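Local coordinates for periplasmic binding protein (Veillonella parvula, PDB 4OVK), which probably serves as the solute-binding component of an ABC transporter, capturing a substrate outside the membrane and passing it to the permease, at residues L189-N194 with E224-W229; D232-S237 with Q255-I260; Y304-D309 with T329-S334; N138-L143 with A155-H160; V105-W108 with V114-K117. All blocks are in the same frame, centred on the assembly; numbering follows the deposited sequence. Where two conformers were deposited one is given.

The five contacts spread over a two-lobed binding-protein fold. Interaction 5 lies in the lobe built on the sheet that holds strand 104-108, interactions 1 and 2 in the lobe whose sheet holds strand 233-236; the centres of interactions 2 and 5 are about 42 Å apart. Interactions 1 and 2 touch, centred about 10 Å apart, with Ile226 CG2 resting 3.7 Å from Trp257 CZ3. Interaction 4 involves helix 150-170 and touches interaction 5 (Leu143 CD2 to Ile106 CD1, 4.1 Å) and interaction 3 among the C-terminal helices (Tyr159 OH to Asp309 O, 4.2 Å). The solute probably binds between the lobes, as in related proteins; these contacts concern the framework.

Interaction 1 of 5, residues L189-N194 with E224-W229; sequences LTVAGN and EEIMTW
Trp229 N donates to Glu225 O at 2.9 Å, the shortest polar bond here, and this helical turn carries Ile226 against Leu189 and Val191. Glu225 O also lies over one face of the Trp229 indole, offset toward its rim, as the ring folds back against its own helix. Between 189-194 and 224-229 themselves no hydrogen bond forms: the contact is made of methyl groups. Leu189 CD2 meets Ile226 CD1 at 3.7 Å, the two side chains crossing at a slant. Ile226 reaches that far because its CG1 stands opposite the carbonyl carbon (chi1 -66°) and CD1 then continues the chain nearly straight (chi2 170°), turning the longer branch outward from the helix. The same CD1 lies more loosely beside Val191, with CG1 of that valine 4.4 Å from it. Leu189 precedes strand 190-192 in a left-handed backbone conformation, and its flexible branch can lean over to the helix although its CB does not aim there. Val191, a compact beta-branched residue suited to a strand, turns its CB toward the helix and also packs on Leu182 and Leu184 of strand 180-184. Backbone bonds from Leu189 to Val221 and from Val191 to Thr219 tie this stretch into a small antiparallel pair with strand 218-220. With only apolar carbon meeting carbon, helix 223-229 is held over this two-stranded antiparallel sheet by burial and shape, not by directional bonds.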
# COMPACT_ATOMS: atom_id res chain seq x y z
N LEU A 189 9.60 19.41 1.09
CA LEU A 189 8.68 19.94 2.11
C LEU A 189 7.21 19.62 1.85
O LEU A 189 6.31 20.38 2.22
CB LEU A 189 8.89 21.45 2.28
CG LEU A 189 10.27 21.85 2.81
CD1 LEU A 189 10.51 23.34 2.64
CD2 LEU A 189 10.41 21.43 4.27
N THR A 190 6.96 18.47 1.22
CA THR A 190 5.61 18.00 0.99
C THR A 190 5.26 16.97 2.06
O THR A 190 6.01 16.03 2.30
CB THR A 190 5.48 17.38 -0.40
OG1 THR A 190 5.86 18.35 -1.37
CG2 THR A 190 4.04 16.94 -0.66
N VAL A 191 4.11 17.18 2.69
CA VAL A 191 3.70 16.40 3.85
C VAL A 191 2.29 15.86 3.63
O VAL A 191 1.54 16.36 2.78
CB VAL A 191 3.75 17.24 5.15
CG1 VAL A 191 5.13 17.87 5.31
CG2 VAL A 191 2.68 18.33 5.16
N ALA A 192 1.94 14.83 4.40
CA ALA A 192 0.60 14.26 4.38
C ALA A 192 -0.38 15.20 5.07
O ALA A 192 -0.19 15.56 6.23
CB ALA A 192 0.59 12.91 5.08
N GLY A 193 -1.43 15.61 4.35
CA GLY A 193 -2.43 16.55 4.85
C GLY A 193 -3.64 15.83 5.44
O GLY A 193 -3.68 14.60 5.49
N ASN A 194 -4.62 16.61 5.88
CA ASN A 194 -5.75 16.03 6.62
C ASN A 194 -6.79 15.27 5.78
O ASN A 194 -7.76 14.74 6.32
CB ASN A 194 -6.42 17.07 7.53
CG ASN A 194 -7.06 18.21 6.75
OD1 ASN A 194 -7.64 18.02 5.68
ND2 ASN A 194 -6.95 19.42 7.31
N GLU A 224 9.24 26.93 7.98
CA GLU A 224 8.82 27.67 9.16
C GLU A 224 7.61 27.01 9.86
O GLU A 224 7.59 26.90 11.09
CB GLU A 224 8.52 29.13 8.82
CG GLU A 224 8.28 30.02 10.02
CD GLU A 224 6.81 30.35 10.23
OE1 GLU A 224 6.31 31.30 9.60
OE2 GLU A 224 6.15 29.65 11.04
N GLU A 225 6.63 26.56 9.08
CA GLU A 225 5.47 25.82 9.62
C GLU A 225 5.91 24.57 10.38
O GLU A 225 5.43 24.30 11.48
CB GLU A 225 4.50 25.41 8.50
CG GLU A 225 3.59 26.52 7.99
CD GLU A 225 2.85 26.13 6.73
OE1 GLU A 225 1.68 25.70 6.84
OE2 GLU A 225 3.43 26.24 5.62
N ILE A 226 6.83 23.82 9.78
CA ILE A 226 7.32 22.57 10.38
C ILE A 226 8.09 22.86 11.68
O ILE A 226 7.95 22.11 12.66
CB ILE A 226 8.17 21.76 9.36
CG1 ILE A 226 7.27 21.26 8.21
CG2 ILE A 226 8.86 20.57 10.04
CD1 ILE A 226 8.03 20.66 7.05
N MSE A 227 8.87 23.93 11.69
CA MSE A 227 9.60 24.34 12.90
C MSE A 227 8.61 24.66 14.00
O MSE A 227 8.80 24.27 15.16
CB MSE A 227 10.53 25.51 12.60
CG MSE A 227 11.70 25.07 11.72
SE MSE A 227 12.75 26.63 11.10
CE MSE A 227 13.59 27.11 12.82
N THR A 228 7.53 25.35 13.65
CA THR A 228 6.47 25.69 14.61
C THR A 228 5.78 24.44 15.18
O THR A 228 5.61 24.33 16.40
CB THR A 228 5.44 26.63 13.95
OG1 THR A 228 6.09 27.85 13.57
CG2 THR A 228 4.29 26.95 14.88
N TRP A 229 5.40 23.51 14.30
CA TRP A 229 4.78 22.25 14.73
C TRP A 229 5.71 21.50 15.68
O TRP A 229 5.27 21.01 16.72
CB TRP A 229 4.44 21.34 13.54
CG TRP A 229 3.43 21.91 12.57
CD1 TRP A 229 2.49 22.86 12.82
CD2 TRP A 229 3.27 21.53 11.20
NE1 TRP A 229 1.76 23.12 11.68
CE2 TRP A 229 2.21 22.31 10.67
CE3 TRP A 229 3.91 20.61 10.36
CZ2 TRP A 229 1.79 22.20 9.35
CZ3 TRP A 229 3.48 20.49 9.04
CH2 TRP A 229 2.43 21.28 8.55

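Interaction 2 of 5, residues D232-S237 with Q255-I260; sequences DIIILS and QNWSNI
Gln255 begins the loop that lays Trp257 against Ile234, and its side chain steadies the indole: Trp257 NE1 donates to Gln255 OE1 at 2.9 Å. The bond is nearly straight, 164° at the hydrogen, lies in the indole plane and uses a lone pair in the carbonyl plane, which resists rotation of both flat groups. Asn256 follows, and its OD1 takes two donors. Ser258 OG comes in on a lone pair at 2.8 Å from Asn256 OD1, while Ser258 N, tilted from the carbonyl plane, makes an Asx turn. Trp257 then brings the six-membered part of its indole to the strand, CZ3 standing 3.7 Å from Ile234 CD1 in an oblique approach. Ile234 presents that methyl because its CG1 lies beside the backbone N (chi1 -64°) and the chain extends from there. Replacing Trp257 by an alanine would probably open a gap beside Ile234 CD1 and leave Gln255 OE1 without its indole donor. Residues Trp257 to Ile260 form a type I turn, closed by Ile260 N to Trp257 O at 3.2 Å. Ile260, the N-cap residue of helix 261-264, adds CG2 at 4.4 Å from Ile234 CD1. Around this cluster, Trp257 also packs on Leu184 of strand 180-184, Val263 of helix 261-264 and helix 223-229, while strand 233-236 runs between strands 180-184 and 268-270.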
# COMPACT_ATOMS: atom_id res chain seq x y z
N ASP A 232 7.43 15.36 17.23
CA ASP A 232 8.19 14.39 18.04
C ASP A 232 8.71 13.21 17.22
O ASP A 232 9.75 12.61 17.54
CB ASP A 232 7.30 13.85 19.17
CG ASP A 232 6.77 14.95 20.08
OD1 ASP A 232 7.59 15.57 20.81
OD2 ASP A 232 5.54 15.20 20.07
N ILE A 233 7.96 12.85 16.17
CA ILE A 233 8.26 11.71 15.31
C ILE A 233 8.07 12.14 13.86
O ILE A 233 7.13 12.87 13.56
CB ILE A 233 7.32 10.51 15.63
CG1 ILE A 233 7.57 9.99 17.04
CG2 ILE A 233 7.51 9.37 14.63
CD1 ILE A 233 6.52 9.01 17.54
N ILE A 234 8.98 11.72 12.99
CA ILE A 234 8.86 11.99 11.54
C ILE A 234 8.94 10.64 10.83
O ILE A 234 9.85 9.85 11.10
CB ILE A 234 9.99 12.91 11.02
CG1 ILE A 234 9.90 14.30 11.66
CG2 ILE A 234 9.92 13.03 9.49
CD1 ILE A 234 11.15 15.15 11.47
N ILE A 235 7.95 10.36 9.98
CA ILE A 235 7.96 9.19 9.14
C ILE A 235 8.22 9.67 7.71
O ILE A 235 7.60 10.64 7.27
CB ILE A 235 6.62 8.43 9.22
CG1 ILE A 235 6.38 7.95 10.67
CG2 ILE A 235 6.59 7.27 8.24
CD1 ILE A 235 4.99 7.46 10.89
N LEU A 236 9.15 9.02 7.03
CA LEU A 236 9.53 9.37 5.66
C LEU A 236 8.87 8.39 4.71
O LEU A 236 8.97 7.19 4.91
CB LEU A 236 11.05 9.31 5.49
CG LEU A 236 11.91 10.12 6.46
CD1 LEU A 236 13.38 9.82 6.26
CD2 LEU A 236 11.66 11.61 6.32
N SER A 237 8.22 8.89 3.66
CA SER A 237 7.54 8.02 2.73
C SER A 237 8.49 7.30 1.76
O SER A 237 9.67 7.64 1.67
CB SER A 237 6.50 8.82 1.94
OG SER A 237 7.06 9.29 0.73
N GLN A 255 16.71 23.95 4.04
CA GLN A 255 16.01 23.37 5.18
C GLN A 255 16.97 23.16 6.33
O GLN A 255 18.07 22.67 6.14
CB GLN A 255 15.35 22.03 4.80
CG GLN A 255 14.39 22.14 3.63
CD GLN A 255 13.96 20.79 3.07
OE1 GLN A 255 13.84 19.80 3.80
NE2 GLN A 255 13.73 20.74 1.77
N ASN A 256 16.53 23.55 7.51
CA ASN A 256 17.28 23.34 8.73
C ASN A 256 16.40 22.54 9.69
O ASN A 256 15.48 23.08 10.32
CB ASN A 256 17.70 24.68 9.33
CG ASN A 256 18.60 24.52 10.54
OD1 ASN A 256 18.82 23.41 11.04
ND2 ASN A 256 19.13 25.63 11.02
N TRP A 257 16.69 21.25 9.77
CA TRP A 257 15.95 20.31 10.61
C TRP A 257 16.56 20.17 12.01
O TRP A 257 15.97 19.50 12.85
CB TRP A 257 15.90 18.95 9.90
CG TRP A 257 15.03 18.96 8.68
CD1 TRP A 257 15.40 19.28 7.42
CD2 TRP A 257 13.63 18.65 8.63
NE1 TRP A 257 14.32 19.19 6.57
CE2 TRP A 257 13.22 18.81 7.29
CE3 TRP A 257 12.69 18.25 9.58
CZ2 TRP A 257 11.90 18.58 6.87
CZ3 TRP A 257 11.37 18.03 9.17
CH2 TRP A 257 11.00 18.19 7.83
N SER A 258 17.70 20.80 12.27
CA SER A 258 18.54 20.47 13.45
C SER A 258 17.91 20.71 14.82
O SER A 258 18.30 20.08 15.80
CB SER A 258 19.89 21.18 13.37
OG SER A 258 19.76 22.58 13.52
N ASN A 259 16.94 21.63 14.90
CA ASN A 259 16.32 22.00 16.16
C ASN A 259 14.93 21.39 16.37
O ASN A 259 14.23 21.74 17.33
CB ASN A 259 16.24 23.53 16.25
CG ASN A 259 17.61 24.18 16.31
OD1 ASN A 259 18.51 23.72 17.03
ND2 ASN A 259 17.79 25.25 15.55
N ILE A 260 14.54 20.46 15.50
CA ILE A 260 13.24 19.79 15.60
C ILE A 260 13.37 18.63 16.59
O ILE A 260 14.35 17.88 16.52
CB ILE A 260 12.77 19.25 14.23
CG1 ILE A 260 12.61 20.39 13.22
CG2 ILE A 260 11.47 18.45 14.37
CD1 ILE A 260 11.34 21.19 13.36

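Interaction 3 of 5, residues Y304-D309 with T329-S334; sequences YILRDD and TILNIS
Leu306 sends its CG opposite the backbone N (chi1 178°), whereas Leu331 holds its CG beside the backbone N (chi1 -64°), and with these two settings the side chains reach tip to tip. Leu306 CD2 lies 4.0 Å from Leu331 CD2 and 4.1 Å from Leu331 CD1, so one methyl fits against the forked end of the other leucine. A branched, purely apolar end suits this buried spot, where Leu306 also meets Trp291 and Leu331 meets Pro272 and Leu310. Beside the leucine pair, Arg307 runs out straight and bends at its third torsion; the arginine chain crosses Ile333 at roughly a right angle, and CD1 meets the guanidinium obliquely. Arg307 NH2 comes 3.3 Å from Ile333 CD1, a close approach of a guanidinium nitrogen to a methyl. The charge itself is matched elsewhere: NH2 forms a salt bridge with the C-terminal carboxylate, Phe341 OXT, and a long, weak ion pair links NH1 to Asp324. The carboxylate therefore probably fixes the guanidinium beside the isoleucine. The segment 329-334 turns sharply at Asn332, whose positive phi (54°) is readily adopted by asparagine, and its ND2 donates to Lys270 O. That turn is a Schellman motif ending helix 324-331, beyond which a short, weakly bonded helical turn, 333-336, follows. The arrangement is a Schellman-capped helix end packed on the first turn of helix 306-318, among the C-terminal helices of the chain.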
# COMPACT_ATOMS: atom_id res chain seq x y z
N TYR A 304 2.03 -7.96 20.58
CA TYR A 304 2.42 -8.63 19.35
C TYR A 304 3.89 -8.38 19.04
O TYR A 304 4.49 -7.42 19.54
CB TYR A 304 1.56 -8.19 18.16
CG TYR A 304 1.62 -6.72 17.85
CD1 TYR A 304 2.63 -6.18 17.05
CD2 TYR A 304 0.66 -5.84 18.35
CE1 TYR A 304 2.69 -4.82 16.78
CE2 TYR A 304 0.70 -4.49 18.06
CZ TYR A 304 1.72 -3.98 17.28
OH TYR A 304 1.75 -2.63 16.99
N ILE A 305 4.45 -9.28 18.25
CA ILE A 305 5.82 -9.15 17.74
C ILE A 305 5.72 -9.02 16.22
O ILE A 305 5.33 -9.96 15.53
CB ILE A 305 6.68 -10.37 18.11
CG1 ILE A 305 6.72 -10.54 19.64
CG2 ILE A 305 8.08 -10.23 17.54
CD1 ILE A 305 7.32 -11.87 20.07
N LEU A 306 6.05 -7.83 15.72
CA LEU A 306 5.83 -7.49 14.32
C LEU A 306 6.56 -8.46 13.39
O LEU A 306 6.00 -8.90 12.39
CB LEU A 306 6.29 -6.05 14.06
CG LEU A 306 6.17 -5.58 12.60
CD1 LEU A 306 4.75 -5.76 12.07
CD2 LEU A 306 6.63 -4.14 12.47
N ARG A 307 7.81 -8.79 13.71
CA ARG A 307 8.60 -9.71 12.89
C ARG A 307 7.90 -11.06 12.71
O ARG A 307 7.91 -11.63 11.63
CB ARG A 307 9.99 -9.88 13.53
CG ARG A 307 10.78 -11.11 13.14
CD ARG A 307 12.13 -11.13 13.84
NE ARG A 307 12.86 -9.87 13.69
CZ ARG A 307 13.82 -9.63 12.79
NH1 ARG A 307 14.23 -10.58 11.95
NH2 ARG A 307 14.40 -8.44 12.75
N ASP A 308 7.32 -11.58 13.79
CA ASP A 308 6.59 -12.85 13.73
C ASP A 308 5.34 -12.72 12.88
O ASP A 308 5.02 -13.62 12.11
CB ASP A 308 6.19 -13.33 15.14
CG ASP A 308 7.38 -13.66 16.00
OD1 ASP A 308 8.49 -13.82 15.47
OD2 ASP A 308 7.20 -13.78 17.24
N ASP A 309 4.62 -11.62 13.02
CA ASP A 309 3.39 -11.43 12.28
C ASP A 309 3.70 -11.26 10.78
O ASP A 309 2.96 -11.76 9.94
CB ASP A 309 2.62 -10.21 12.78
CG ASP A 309 2.13 -10.36 14.21
OD1 ASP A 309 2.19 -11.48 14.79
OD2 ASP A 309 1.69 -9.33 14.76
N THR A 329 15.39 -5.53 5.47
CA THR A 329 15.13 -4.69 4.30
C THR A 329 13.69 -4.16 4.27
O THR A 329 13.48 -2.96 4.09
CB THR A 329 15.43 -5.47 3.01
OG1 THR A 329 16.80 -5.86 3.03
CG2 THR A 329 15.22 -4.60 1.79
N ILE A 330 12.72 -5.05 4.46
CA ILE A 330 11.31 -4.65 4.47
C ILE A 330 11.03 -3.60 5.54
O ILE A 330 10.38 -2.59 5.26
CB ILE A 330 10.39 -5.87 4.69
CG1 ILE A 330 10.45 -6.77 3.44
CG2 ILE A 330 8.97 -5.42 5.03
CD1 ILE A 330 9.80 -8.13 3.62
N LEU A 331 11.54 -3.82 6.75
CA LEU A 331 11.20 -2.96 7.88
C LEU A 331 12.22 -1.83 8.13
O LEU A 331 12.05 -1.07 9.07
CB LEU A 331 11.04 -3.81 9.15
CG LEU A 331 9.90 -4.83 9.17
CD1 LEU A 331 9.88 -5.60 10.49
CD2 LEU A 331 8.57 -4.12 8.95
N ASN A 332 13.24 -1.72 7.27
CA ASN A 332 14.26 -0.67 7.40
C ASN A 332 14.91 -0.67 8.80
O ASN A 332 15.11 0.38 9.39
CB ASN A 332 13.63 0.70 7.09
CG ASN A 332 13.26 0.86 5.63
OD1 ASN A 332 14.01 0.47 4.76
ND2 ASN A 332 12.09 1.44 5.36
N ILE A 333 15.22 -1.86 9.30
CA ILE A 333 15.71 -2.01 10.68
C ILE A 333 17.06 -1.32 10.86
O ILE A 333 17.23 -0.55 11.81
CB ILE A 333 15.71 -3.49 11.12
CG1 ILE A 333 14.24 -3.95 11.28
CG2 ILE A 333 16.53 -3.70 12.40
CD1 ILE A 333 14.06 -5.42 11.56
N SER A 334 17.99 -1.58 9.95
CA SER A 334 19.31 -0.93 10.00
C SER A 334 19.21 0.55 9.68
O SER A 334 19.84 1.38 10.36
CB SER A 334 20.29 -1.60 9.03
OG SER A 334 20.60 -2.92 9.45

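Interaction 4 of 5, residues N138-L143 with A155-H160; sequences NGIRLL and ALISYH
Ile140 and Ile157 form the apolar centre of this contact, where the segments 138-143 and 155-160 lie nearly antiparallel (165°), their axes 9.6 Å apart at closest. The CA atoms of Ile140 and Ile157 are 7.3 Å apart, and the side chains lie side by side, pointing opposite ways. Ile140 CG2 touches Ile157 CG1 at 3.9 Å and, more loosely, Leu156 CB at 4.2 Å. Beta-branched isoleucine keeps a stiff, wide flank next to the backbone, which suits filling the space between two helices. Ile140 also packs on Ile44 and Val48 of helix 41-49, and Leu156 on Phe313 and Phe317 of helix 306-318.

The second kind of contact is between an arginine and a hydrocarbon. Arg141, with CG opposite the backbone N (chi1 -175°), extends outward from its helix and bends at its third torsion, crossing Ile157 at about a right angle. Ile157 CD1 sits between CB and the guanidinium end, 3.8 Å from Arg141 CB and 3.8 Å from Arg141 NE, while the guanidinium approaches CG2 of the same isoleucine obliquely, Arg141 NH1 standing 3.8 Å from Ile157 CG2.

The strongest polar partner lies just outside the segments: Arg141 NE forms a salt bridge with Glu154 OE2, which probably offsets the nearness of Lys161 to NH1. Shortened to an alanine, Arg141 would probably leave Glu154 without its mate and remove the guanidinium contacts of Ile157 CD1 and CG2. The contact thus joins an oily middle to a charged margin, the long arginine serving both: CB and the guanidinium lie against isoleucine while NE pairs with an acid.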
# COMPACT_ATOMS: atom_id res chain seq x y z
N ASN A 138 -13.48 -5.10 -0.37
CA ASN A 138 -14.47 -5.45 -1.39
C ASN A 138 -13.81 -5.89 -2.69
O ASN A 138 -14.30 -6.82 -3.35
CB ASN A 138 -15.43 -4.28 -1.66
CG ASN A 138 -16.28 -3.95 -0.45
OD1 ASN A 138 -16.63 -4.83 0.34
ND2 ASN A 138 -16.63 -2.67 -0.30
N GLY A 139 -12.70 -5.24 -3.04
CA GLY A 139 -11.93 -5.64 -4.22
C GLY A 139 -11.31 -7.02 -4.07
O GLY A 139 -11.31 -7.82 -5.01
N ILE A 140 -10.82 -7.33 -2.88
CA ILE A 140 -10.29 -8.67 -2.62
C ILE A 140 -11.38 -9.74 -2.79
O ILE A 140 -11.14 -10.81 -3.36
CB ILE A 140 -9.64 -8.74 -1.23
CG1 ILE A 140 -8.32 -7.97 -1.27
CG2 ILE A 140 -9.42 -10.18 -0.81
CD1 ILE A 140 -7.78 -7.63 0.10
N ARG A 141 -12.58 -9.44 -2.30
CA ARG A 141 -13.68 -10.40 -2.36
C ARG A 141 -14.03 -10.68 -3.82
O ARG A 141 -14.21 -11.84 -4.22
CB ARG A 141 -14.88 -9.87 -1.59
CG ARG A 141 -16.04 -10.86 -1.50
CD ARG A 141 -17.03 -10.46 -0.43
NE ARG A 141 -16.53 -10.72 0.91
CZ ARG A 141 -16.74 -9.95 1.98
NH1 ARG A 141 -16.23 -10.31 3.15
NH2 ARG A 141 -17.44 -8.83 1.89
N LEU A 142 -14.08 -9.61 -4.61
CA LEU A 142 -14.30 -9.70 -6.05
C LEU A 142 -13.22 -10.56 -6.72
O LEU A 142 -13.54 -11.46 -7.52
CB LEU A 142 -14.36 -8.29 -6.66
CG LEU A 142 -14.37 -8.13 -8.19
CD1 LEU A 142 -15.60 -8.77 -8.80
CD2 LEU A 142 -14.33 -6.67 -8.57
N LEU A 143 -11.95 -10.29 -6.41
CA LEU A 143 -10.86 -11.10 -6.96
C LEU A 143 -11.00 -12.58 -6.61
O LEU A 143 -10.68 -13.46 -7.41
CB LEU A 143 -9.51 -10.57 -6.50
CG LEU A 143 -9.10 -9.26 -7.16
CD1 LEU A 143 -7.82 -8.76 -6.48
CD2 LEU A 143 -8.91 -9.43 -8.66
N ALA A 155 -9.85 -15.19 3.90
CA ALA A 155 -8.80 -15.20 4.92
C ALA A 155 -8.09 -13.84 4.99
O ALA A 155 -7.79 -13.34 6.07
CB ALA A 155 -7.81 -16.32 4.68
N LEU A 156 -7.84 -13.23 3.83
CA LEU A 156 -7.24 -11.89 3.77
C LEU A 156 -8.19 -10.84 4.35
O LEU A 156 -7.78 -9.97 5.10
CB LEU A 156 -6.88 -11.51 2.32
CG LEU A 156 -5.65 -12.20 1.75
CD1 LEU A 156 -5.60 -12.08 0.23
CD2 LEU A 156 -4.36 -11.66 2.37
N ILE A 157 -9.47 -10.94 4.03
CA ILE A 157 -10.44 -9.97 4.52
C ILE A 157 -10.59 -10.09 6.04
O ILE A 157 -10.63 -9.08 6.74
CB ILE A 157 -11.80 -10.11 3.82
CG1 ILE A 157 -11.66 -9.71 2.35
CG2 ILE A 157 -12.85 -9.24 4.50
CD1 ILE A 157 -12.75 -10.28 1.47
N SER A 158 -10.65 -11.34 6.53
CA SER A 158 -10.72 -11.60 7.98
C SER A 158 -9.50 -11.06 8.71
O SER A 158 -9.62 -10.52 9.81
CB SER A 158 -10.86 -13.09 8.26
OG SER A 158 -12.14 -13.57 7.85
N TYR A 159 -8.34 -11.20 8.09
CA TYR A 159 -7.10 -10.68 8.65
C TYR A 159 -7.20 -9.16 8.81
O TYR A 159 -6.89 -8.63 9.87
CB TYR A 159 -5.91 -11.07 7.76
CG TYR A 159 -4.55 -10.77 8.35
CD1 TYR A 159 -3.92 -11.68 9.21
CD2 TYR A 159 -3.90 -9.60 8.04
CE1 TYR A 159 -2.66 -11.40 9.74
CE2 TYR A 159 -2.66 -9.31 8.56
CZ TYR A 159 -2.05 -10.20 9.43
OH TYR A 159 -0.81 -9.88 9.91
N HIS A 160 -7.68 -8.47 7.77
CA HIS A 160 -7.89 -7.02 7.84
C HIS A 160 -8.95 -6.64 8.87
O HIS A 160 -8.75 -5.72 9.66
CB HIS A 160 -8.29 -6.47 6.47
CG HIS A 160 -7.12 -6.27 5.54
ND1 HIS A 160 -6.86 -5.07 4.91
CD2 HIS A 160 -6.12 -7.11 5.18
CE1 HIS A 160 -5.77 -5.20 4.18
NE2 HIS A 160 -5.30 -6.42 4.34

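Interaction 5 of 5, residues V105-W108 with V114-K117; sequences VIIW and VAKK
Ile107, in the extended strand 105-108, faces Ala115 in the helix that follows only a few residues later, their CA atoms 7.7 Å apart. The strand belongs to a parallel sheet, where Ile107 and Val105 bond through their backbones to Val126 of strand 125-128, and the helix 112-120 covers the sheet in a beta-alpha-beta unit. Strand alternation turns the side chain of Ile107 to the helix.

Ile107 places CG1 between the backbone N and the carbonyl carbon (chi1 62°), a crowded position, and continues extended to CD1. This carries CD1 onto the helix backbone: it lies 3.7 Å from Ala115 N and 3.8 Å from Ala115 CB. Alanine's single methyl lets the isoleucine tip come close to the helix backbone. The other branch of Ile107 meets the preceding helix residue, CG2 standing 4.1 Å from Val114 CG1. Val114 turns that methyl opposite its backbone N (chi1 176°), and the two side chains pass flank to flank, running oppositely. Val114 is buried further by Val92 and Phe94, while Ile107 also touches Ser127 of strand 125-128.

At the end of the strand, Trp108 N donates to Gln111 OE1 and the Trp108 ring stacks on Tyr110, which probably helps fix the connection to helix 112-120. No polar bond spans the two segments; within them the helix meets its strand through apolar fit, two branched residues and a small one interlocking where strand meets helix.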
# COMPACT_ATOMS: atom_id res chain seq x y z
N VAL A 105 -9.89 -7.87 -17.48
CA VAL A 105 -9.08 -6.71 -17.17
C VAL A 105 -9.68 -6.00 -15.97
O VAL A 105 -10.89 -5.74 -15.92
CB VAL A 105 -9.02 -5.74 -18.37
CG1 VAL A 105 -8.07 -4.57 -18.09
CG2 VAL A 105 -8.60 -6.49 -19.62
N ILE A 106 -8.83 -5.67 -15.01
CA ILE A 106 -9.24 -4.87 -13.86
C ILE A 106 -9.02 -3.42 -14.25
O ILE A 106 -7.91 -3.05 -14.65
CB ILE A 106 -8.42 -5.20 -12.59
CG1 ILE A 106 -8.32 -6.72 -12.38
CG2 ILE A 106 -9.01 -4.51 -11.37
CD1 ILE A 106 -9.65 -7.44 -12.22
N ILE A 107 -10.07 -2.60 -14.14
CA ILE A 107 -10.02 -1.18 -14.45
C ILE A 107 -10.60 -0.37 -13.29
O ILE A 107 -11.07 -0.93 -12.31
CB ILE A 107 -10.78 -0.84 -15.75
CG1 ILE A 107 -12.28 -1.17 -15.63
CG2 ILE A 107 -10.16 -1.56 -16.94
CD1 ILE A 107 -13.10 -0.70 -16.82
N TRP A 108 -10.57 0.95 -13.43
CA TRP A 108 -11.14 1.86 -12.44
C TRP A 108 -12.61 2.15 -12.73
O TRP A 108 -13.04 2.18 -13.89
CB TRP A 108 -10.41 3.19 -12.45
CG TRP A 108 -9.04 3.18 -11.87
CD1 TRP A 108 -7.88 3.50 -12.51
CD2 TRP A 108 -8.67 2.87 -10.52
NE1 TRP A 108 -6.82 3.41 -11.65
CE2 TRP A 108 -7.28 3.02 -10.42
CE3 TRP A 108 -9.39 2.47 -9.38
CZ2 TRP A 108 -6.58 2.79 -9.24
CZ3 TRP A 108 -8.69 2.24 -8.20
CH2 TRP A 108 -7.30 2.40 -8.14
N VAL A 114 -13.90 2.65 -21.17
CA VAL A 114 -12.93 1.56 -21.34
C VAL A 114 -13.66 0.22 -21.21
O VAL A 114 -13.49 -0.67 -22.04
CB VAL A 114 -11.77 1.65 -20.32
CG1 VAL A 114 -10.82 0.46 -20.46
CG2 VAL A 114 -11.00 2.95 -20.47
N ALA A 115 -14.49 0.07 -20.18
CA ALA A 115 -15.30 -1.14 -20.01
C ALA A 115 -16.11 -1.45 -21.27
O ALA A 115 -16.13 -2.58 -21.75
CB ALA A 115 -16.25 -0.99 -18.84
N LYS A 116 -16.77 -0.43 -21.80
CA LYS A 116 -17.63 -0.61 -22.97
C LYS A 116 -16.85 -1.02 -24.23
O LYS A 116 -17.28 -1.91 -24.97
CB LYS A 116 -18.42 0.68 -23.22
CG LYS A 116 -19.44 0.59 -24.35
CD LYS A 116 -20.17 1.91 -24.49
CE LYS A 116 -21.08 1.92 -25.70
NZ LYS A 116 -21.58 3.29 -25.97
N LYS A 117 -15.71 -0.37 -24.46
CA LYS A 117 -14.89 -0.69 -25.62
C LYS A 117 -14.31 -2.09 -25.47
O LYS A 117 -14.31 -2.87 -26.43
CB LYS A 117 -13.78 0.33 -25.84
CG LYS A 117 -12.85 0.03 -27.02
CD LYS A 117 -13.55 -0.28 -28.35
CE LYS A 117 -14.17 0.96 -28.97
NZ LYS A 117 -15.19 0.67 -30.03